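Local atomic coordinates of 2-methyl-3-hydroxypyridine-5-carboxylic acid oxygenase (Mesorhizobium loti, PDB entry 3ALJ), a protein that probably uses a bound FAD and molecular oxygen to oxidise 2-methyl-3-hydroxypyridine-5-carboxylic acid and open its ring, a step in bacterial vitamin B6 breakdown. Residues 94-99 against 361-366; 164-169 against 281-286. One frame throughout, in Å; residues are numbered along the deposited sequence.

Along the chain the segments run 94-99, 164-169, 281-286, 361-366, so contact 2 is nested inside the long excursion that contact 1 closes. The centres of the two contacts lie about 33 Å apart, their nearest atoms about 15 Å. Contact 1 joins the loop after 89-94, an outermost strand of the seven-stranded sheet, to helix 364-367; in contact 2 helix 161-166 meets strand 283-285 of the Rossmann-type part. Their segments share no helix or sheet, but both contacts lean on helix 321-349, contact 1 at Y346 and C339, contact 2 at L325 and W328. They sit in different parts of the chain around the FAD, the side chains of A366 and L285 about 10 and 9 Å from it.

Contact 1 of 2, residues 94-99 against 361-366; sequences ETFNGL and AALEAA. With BME (beta-mercaptoethanol), chain D.
L99 and L363 lie alongside one another, running in opposite senses, and their CD2 methyls meet at 3.8 Å. This is the centre of a small, buried contact, made mainly between apolar side chains, that joins the turn-rich loop 94-99 to the start of helix 364-367. L99 reaches over because its CG stands anti to the backbone N (chi1 176°), and its two branches then divide the work. CD2 fits between L363 and the helix, lying 3.9 Å from the CB of A366, while CD1 rests near the backbone of A366, whose carbonyl O is its nearest neighbour there. An alanine in place of L99 would probably leave a gap beside L363 CD2 and the A366 methyl, where CD2 now sits, and cost the CD1 contact with the A366 backbone.

L363 sits at the N-cap position, just before the first turn of the helix, and uses its branches separately too. While CD2 serves L99, CD1 turns to F96, whose side chain it crosses at about a right angle, with F96 CD1 4.0 Å away. The loop presents F96 and L99 together because it is tightly folded: L99 N donates to F96 O at 3.0 Å, and F96, N97 and G98 all have positive phi. One helical residue on from E364, the carbonyl O of A365 accepts a 2.8 Å hydrogen bond from O1 of a beta-mercaptoethanol, probably carried over from crystallisation, which also bonds to N58.

F96 belongs to an aromatic cluster with W56, W101 and F358. W56, at the end of strand 52-56, also touches L99, L363 and A366, so the contact leans on that strand, whereas helix 321-349 takes A362 against Y346 and A365 against C339.

Contact 2 of 2, residues 164-169 against 281-286; sequences DSIGFK and GKVALV
The ends of I166 and V283 meet tip to tip where the last turn of helix 161-166 packs against strand 283-285 of the Rossmann-type FAD-binding sheet. In that sheet strand 283-285 lies beside 151-154, whose far neighbour is 13-17, the strand that leads into the GxGxxG pattern expected to hold the dinucleotide.

I166 CD1 lies anti to CA (chi2 170°), which carries the methyl out to the forked end of V283. There it touches both branches almost equally, 3.9 Å from V283 CG2 and 4.0 Å from V283 CG1. V162, one helical turn earlier, also touches V283 and L285, so the helix meets the strand along more than its last residue.

At G167 the chain leaves the helix with positive phi, and a side chain at these backbone angles would run into the carbonyl O of I166. The next residue turns back to the strand, and G167 O accepts a hydrogen bond from R280 NH1. R280 also makes a cation-pi interaction with the ring of F168, so one arginine contacts both G167 and F168.

F168 is buried, and L285 approaches it head-on from the strand. V283 and L285, two apart on the strand, both point to this side; A284 between them points away, and its side chain touches L325 and W328 of helix 321-349. F168 CZ and F168 CE1 each lie 3.7 Å from L285 CD1. The methyl nearly centres itself over one ring face in a CH-pi contact, with L285 CD1 3.6 Å from the F168 ring centroid and only 9° off the ring normal.

Contact 1 of 2, residues 94-99 against 361-366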
loop_
_atom_site.group_PDB
_atom_site.type_symbol
_atom_site.label_atom_id
_atom_site.label_comp_id
_atom_site.label_asym_id
_atom_site.label_seq_id
_atom_site.Cartn_x
_atom_site.Cartn_y
_atom_site.Cartn_z
ATOM N N GLU A 94 -2.267 -6.733 20.578
ATOM C CA GLU A 94 -3.631 -6.646 19.958
ATOM C C GLU A 94 -3.738 -7.709 18.890
ATOM O O GLU A 94 -2.815 -7.945 18.073
ATOM C CB GLU A 94 -3.787 -5.236 19.275
ATOM C CG GLU A 94 -3.822 -4.117 20.294
ATOM C CD GLU A 94 -3.731 -2.751 19.624
ATOM O OE1 GLU A 94 -2.632 -2.248 19.418
ATOM O OE2 GLU A 94 -4.801 -2.176 19.361
ATOM N N THR A 95 -4.917 -8.365 18.831
ATOM C CA THR A 95 -5.181 -9.409 17.810
ATOM C C THR A 95 -6.498 -9.149 17.101
ATOM O O THR A 95 -6.888 -9.963 16.247
ATOM C CB THR A 95 -5.127 -10.831 18.393
ATOM O OG1 THR A 95 -6.149 -10.926 19.372
ATOM C CG2 THR A 95 -3.762 -11.166 18.940
ATOM N N PHE A 96 -7.246 -8.087 17.411
ATOM C CA PHE A 96 -8.365 -7.633 16.541
ATOM C C PHE A 96 -9.519 -8.592 16.417
ATOM O O PHE A 96 -10.170 -8.658 15.400
ATOM C CB PHE A 96 -7.822 -7.331 15.089
ATOM C CG PHE A 96 -6.376 -6.729 15.059
ATOM C CD1 PHE A 96 -6.122 -5.543 15.745
ATOM C CD2 PHE A 96 -5.363 -7.306 14.333
ATOM C CE1 PHE A 96 -4.850 -4.960 15.729
ATOM C CE2 PHE A 96 -4.086 -6.728 14.275
ATOM C CZ PHE A 96 -3.850 -5.564 14.966
ATOM N N ASN A 97 -9.711 -9.383 17.470
ATOM C CA ASN A 97 -10.819 -10.361 17.500
ATOM C C ASN A 97 -10.882 -11.180 16.215
ATOM O O ASN A 97 -11.933 -11.381 15.615
ATOM C CB ASN A 97 -12.133 -9.731 17.821
ATOM C CG ASN A 97 -13.169 -10.871 18.279
ATOM O OD1 ASN A 97 -12.778 -11.978 18.847
ATOM N ND2 ASN A 97 -14.450 -10.642 17.959
ATOM N N GLY A 98 -9.702 -11.632 15.808
ATOM C CA GLY A 98 -9.659 -12.553 14.686
ATOM C C GLY A 98 -9.626 -11.918 13.278
ATOM O O GLY A 98 -9.544 -12.685 12.305
ATOM N N LEU A 99 -9.740 -10.598 13.167
ATOM C CA LEU A 99 -9.705 -9.976 11.846
ATOM C C LEU A 99 -8.416 -10.423 11.115
ATOM O O LEU A 99 -7.317 -10.234 11.651
ATOM C CB LEU A 99 -9.608 -8.486 12.073
ATOM C CG LEU A 99 -9.469 -7.588 10.873
ATOM C CD1 LEU A 99 -10.700 -7.441 10.143
ATOM C CD2 LEU A 99 -8.968 -6.173 11.414
ATOM N N ALA A 361 -13.034 2.049 15.321
ATOM C CA ALA A 361 -12.943 3.027 14.287
ATOM C C ALA A 361 -11.690 2.977 13.384
ATOM O O ALA A 361 -11.773 3.180 12.199
ATOM C CB ALA A 361 -13.171 4.441 14.978
ATOM N N ALA A 362 -10.563 2.724 14.054
ATOM C CA ALA A 362 -9.325 2.637 13.341
ATOM C C ALA A 362 -9.441 1.438 12.354
ATOM O O ALA A 362 -8.859 1.550 11.292
ATOM C CB ALA A 362 -8.162 2.392 14.286
ATOM N N LEU A 363 -10.057 0.323 12.765
ATOM C CA LEU A 363 -10.162 -0.858 11.926
ATOM C C LEU A 363 -11.315 -0.846 10.935
ATOM O O LEU A 363 -11.557 -1.845 10.242
ATOM C CB LEU A 363 -10.338 -2.044 12.877
ATOM C CG LEU A 363 -9.051 -2.381 13.659
ATOM C CD1 LEU A 363 -9.453 -3.523 14.679
ATOM C CD2 LEU A 363 -7.859 -2.767 12.747
ATOM N N GLU A 364 -12.048 0.273 10.781
ATOM C CA GLU A 364 -13.155 0.237 9.867
ATOM C C GLU A 364 -12.787 -0.103 8.450
ATOM O O GLU A 364 -13.440 -1.028 7.860
ATOM C CB GLU A 364 -13.796 1.632 9.899
ATOM C CG GLU A 364 -14.861 1.800 8.778
ATOM C CD GLU A 364 -15.470 3.209 8.845
ATOM O OE1 GLU A 364 -16.114 3.460 9.866
ATOM O OE2 GLU A 364 -15.153 4.062 7.982
ATOM N N ALA A 365 -11.725 0.483 7.883
ATOM C CA ALA A 365 -11.354 0.172 6.537
ATOM C C ALA A 365 -10.987 -1.344 6.436
ATOM O O ALA A 365 -11.358 -2.094 5.482
ATOM C CB ALA A 365 -10.143 1.030 6.031
ATOM N N ALA A 366 -10.259 -1.832 7.462
ATOM C CA ALA A 366 -9.820 -3.293 7.391
ATOM C C ALA A 366 -11.033 -4.220 7.506
ATOM O O ALA A 366 -10.996 -5.288 6.924
ATOM C CB ALA A 366 -8.867 -3.549 8.537
HETATM C C1 BME D . -11.579 0.097 2.712
HETATM C C2 BME D . -10.095 0.510 2.390
HETATM O O1 BME D . -11.624 -1.334 2.790
HETATM S S2 BME D . -10.200 2.348 2.036
#

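Contact 2 of 2, residues 164-169 against 281-286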
loop_
_atom_site.group_PDB
_atom_site.type_symbol
_atom_site.label_atom_id
_atom_site.label_comp_id
_atom_site.label_asym_id
_atom_site.label_seq_id
_atom_site.Cartn_x
_atom_site.Cartn_y
_atom_site.Cartn_z
ATOM N N ASP A 164 -2.877 14.749 -13.777
ATOM C CA ASP A 164 -2.483 16.162 -13.931
ATOM C C ASP A 164 -2.621 16.642 -15.367
ATOM O O ASP A 164 -2.720 17.894 -15.556
ATOM C CB ASP A 164 -1.089 16.315 -13.403
ATOM C CG ASP A 164 -1.066 16.234 -11.812
ATOM O OD1 ASP A 164 -2.133 16.455 -11.193
ATOM O OD2 ASP A 164 0.011 16.029 -11.293
ATOM N N SER A 165 -2.642 15.751 -16.341
ATOM C CA SER A 165 -2.936 16.269 -17.748
ATOM C C SER A 165 -4.307 16.740 -17.907
ATOM O O SER A 165 -4.550 17.700 -18.685
ATOM C CB SER A 165 -2.691 15.150 -18.781
ATOM O OG SER A 165 -3.575 14.040 -18.594
ATOM N N ILE A 166 -5.257 16.208 -17.168
ATOM C CA ILE A 166 -6.640 16.637 -17.206
ATOM C C ILE A 166 -6.848 17.810 -16.268
ATOM O O ILE A 166 -7.615 18.770 -16.639
ATOM C CB ILE A 166 -7.571 15.425 -16.815
ATOM C CG1 ILE A 166 -7.482 14.399 -17.895
ATOM C CG2 ILE A 166 -9.047 15.893 -16.521
ATOM C CD1 ILE A 166 -8.136 13.044 -17.564
ATOM N N GLY A 167 -6.264 17.780 -15.067
ATOM C CA GLY A 167 -6.429 18.877 -14.156
ATOM C C GLY A 167 -7.457 18.558 -13.136
ATOM O O GLY A 167 -8.681 18.606 -13.443
ATOM N N PHE A 168 -7.005 18.121 -11.944
ATOM C CA PHE A 168 -7.957 17.937 -10.848
ATOM C C PHE A 168 -7.559 18.751 -9.683
ATOM O O PHE A 168 -6.333 18.843 -9.298
ATOM C CB PHE A 168 -7.854 16.430 -10.368
ATOM C CG PHE A 168 -8.561 15.492 -11.211
ATOM C CD1 PHE A 168 -7.972 15.116 -12.439
ATOM C CD2 PHE A 168 -9.806 14.921 -10.811
ATOM C CE1 PHE A 168 -8.636 14.119 -13.293
ATOM C CE2 PHE A 168 -10.465 13.959 -11.614
ATOM C CZ PHE A 168 -9.914 13.566 -12.895
ATOM N N LYS A 169 -8.505 19.491 -9.129
ATOM C CA LYS A 169 -8.242 20.338 -7.975
ATOM C C LYS A 169 -7.810 19.345 -6.844
ATOM O O LYS A 169 -8.460 18.335 -6.570
ATOM C CB LYS A 169 -9.598 21.064 -7.598
ATOM C CG LYS A 169 -9.501 21.965 -6.410
ATOM C CD LYS A 169 -10.934 22.676 -6.296
ATOM C CE LYS A 169 -11.138 23.481 -4.976
ATOM N NZ LYS A 169 -11.264 22.567 -3.763
ATOM N N GLY A 281 -15.427 11.941 -17.132
ATOM C CA GLY A 281 -15.783 11.161 -18.293
ATOM C C GLY A 281 -15.470 9.672 -18.129
ATOM O O GLY A 281 -16.051 9.008 -17.208
ATOM N N LYS A 282 -14.699 9.119 -19.047
ATOM C CA LYS A 282 -14.344 7.708 -19.024
ATOM C C LYS A 282 -13.017 7.457 -18.244
ATOM O O LYS A 282 -12.569 6.342 -18.314
ATOM C CB LYS A 282 -14.205 7.145 -20.415
ATOM C CG LYS A 282 -15.580 7.205 -21.244
ATOM C CD LYS A 282 -15.238 6.861 -22.745
ATOM C CE LYS A 282 -16.249 7.383 -23.819
ATOM N NZ LYS A 282 -17.484 6.786 -23.410
ATOM N N VAL A 283 -12.532 8.480 -17.548
ATOM C CA VAL A 283 -11.259 8.329 -16.761
ATOM C C VAL A 283 -11.603 8.182 -15.285
ATOM O O VAL A 283 -12.314 8.967 -14.687
ATOM C CB VAL A 283 -10.427 9.600 -16.941
ATOM C CG1 VAL A 283 -9.181 9.532 -16.011
ATOM C CG2 VAL A 283 -9.946 9.709 -18.452
ATOM N N ALA A 284 -10.999 7.130 -14.648
ATOM C CA ALA A 284 -11.081 6.959 -13.165
ATOM C C ALA A 284 -9.691 6.947 -12.637
ATOM O O ALA A 284 -8.788 6.235 -13.162
ATOM C CB ALA A 284 -11.700 5.666 -12.844
ATOM N N LEU A 285 -9.523 7.714 -11.575
ATOM C CA LEU A 285 -8.207 7.766 -10.824
ATOM C C LEU A 285 -8.311 6.800 -9.638
ATOM O O LEU A 285 -9.254 6.901 -8.848
ATOM C CB LEU A 285 -7.969 9.171 -10.288
ATOM C CG LEU A 285 -7.955 10.215 -11.450
ATOM C CD1 LEU A 285 -7.670 11.579 -10.801
ATOM C CD2 LEU A 285 -6.905 9.915 -12.542
ATOM N N VAL A 286 -7.327 5.924 -9.488
ATOM C CA VAL A 286 -7.377 4.805 -8.451
ATOM C C VAL A 286 -6.089 4.824 -7.694
ATOM O O VAL A 286 -5.025 4.874 -8.348
ATOM C CB VAL A 286 -7.573 3.396 -9.100
ATOM C CG1 VAL A 286 -8.971 3.373 -9.905
ATOM C CG2 VAL A 286 -6.296 2.786 -9.833
#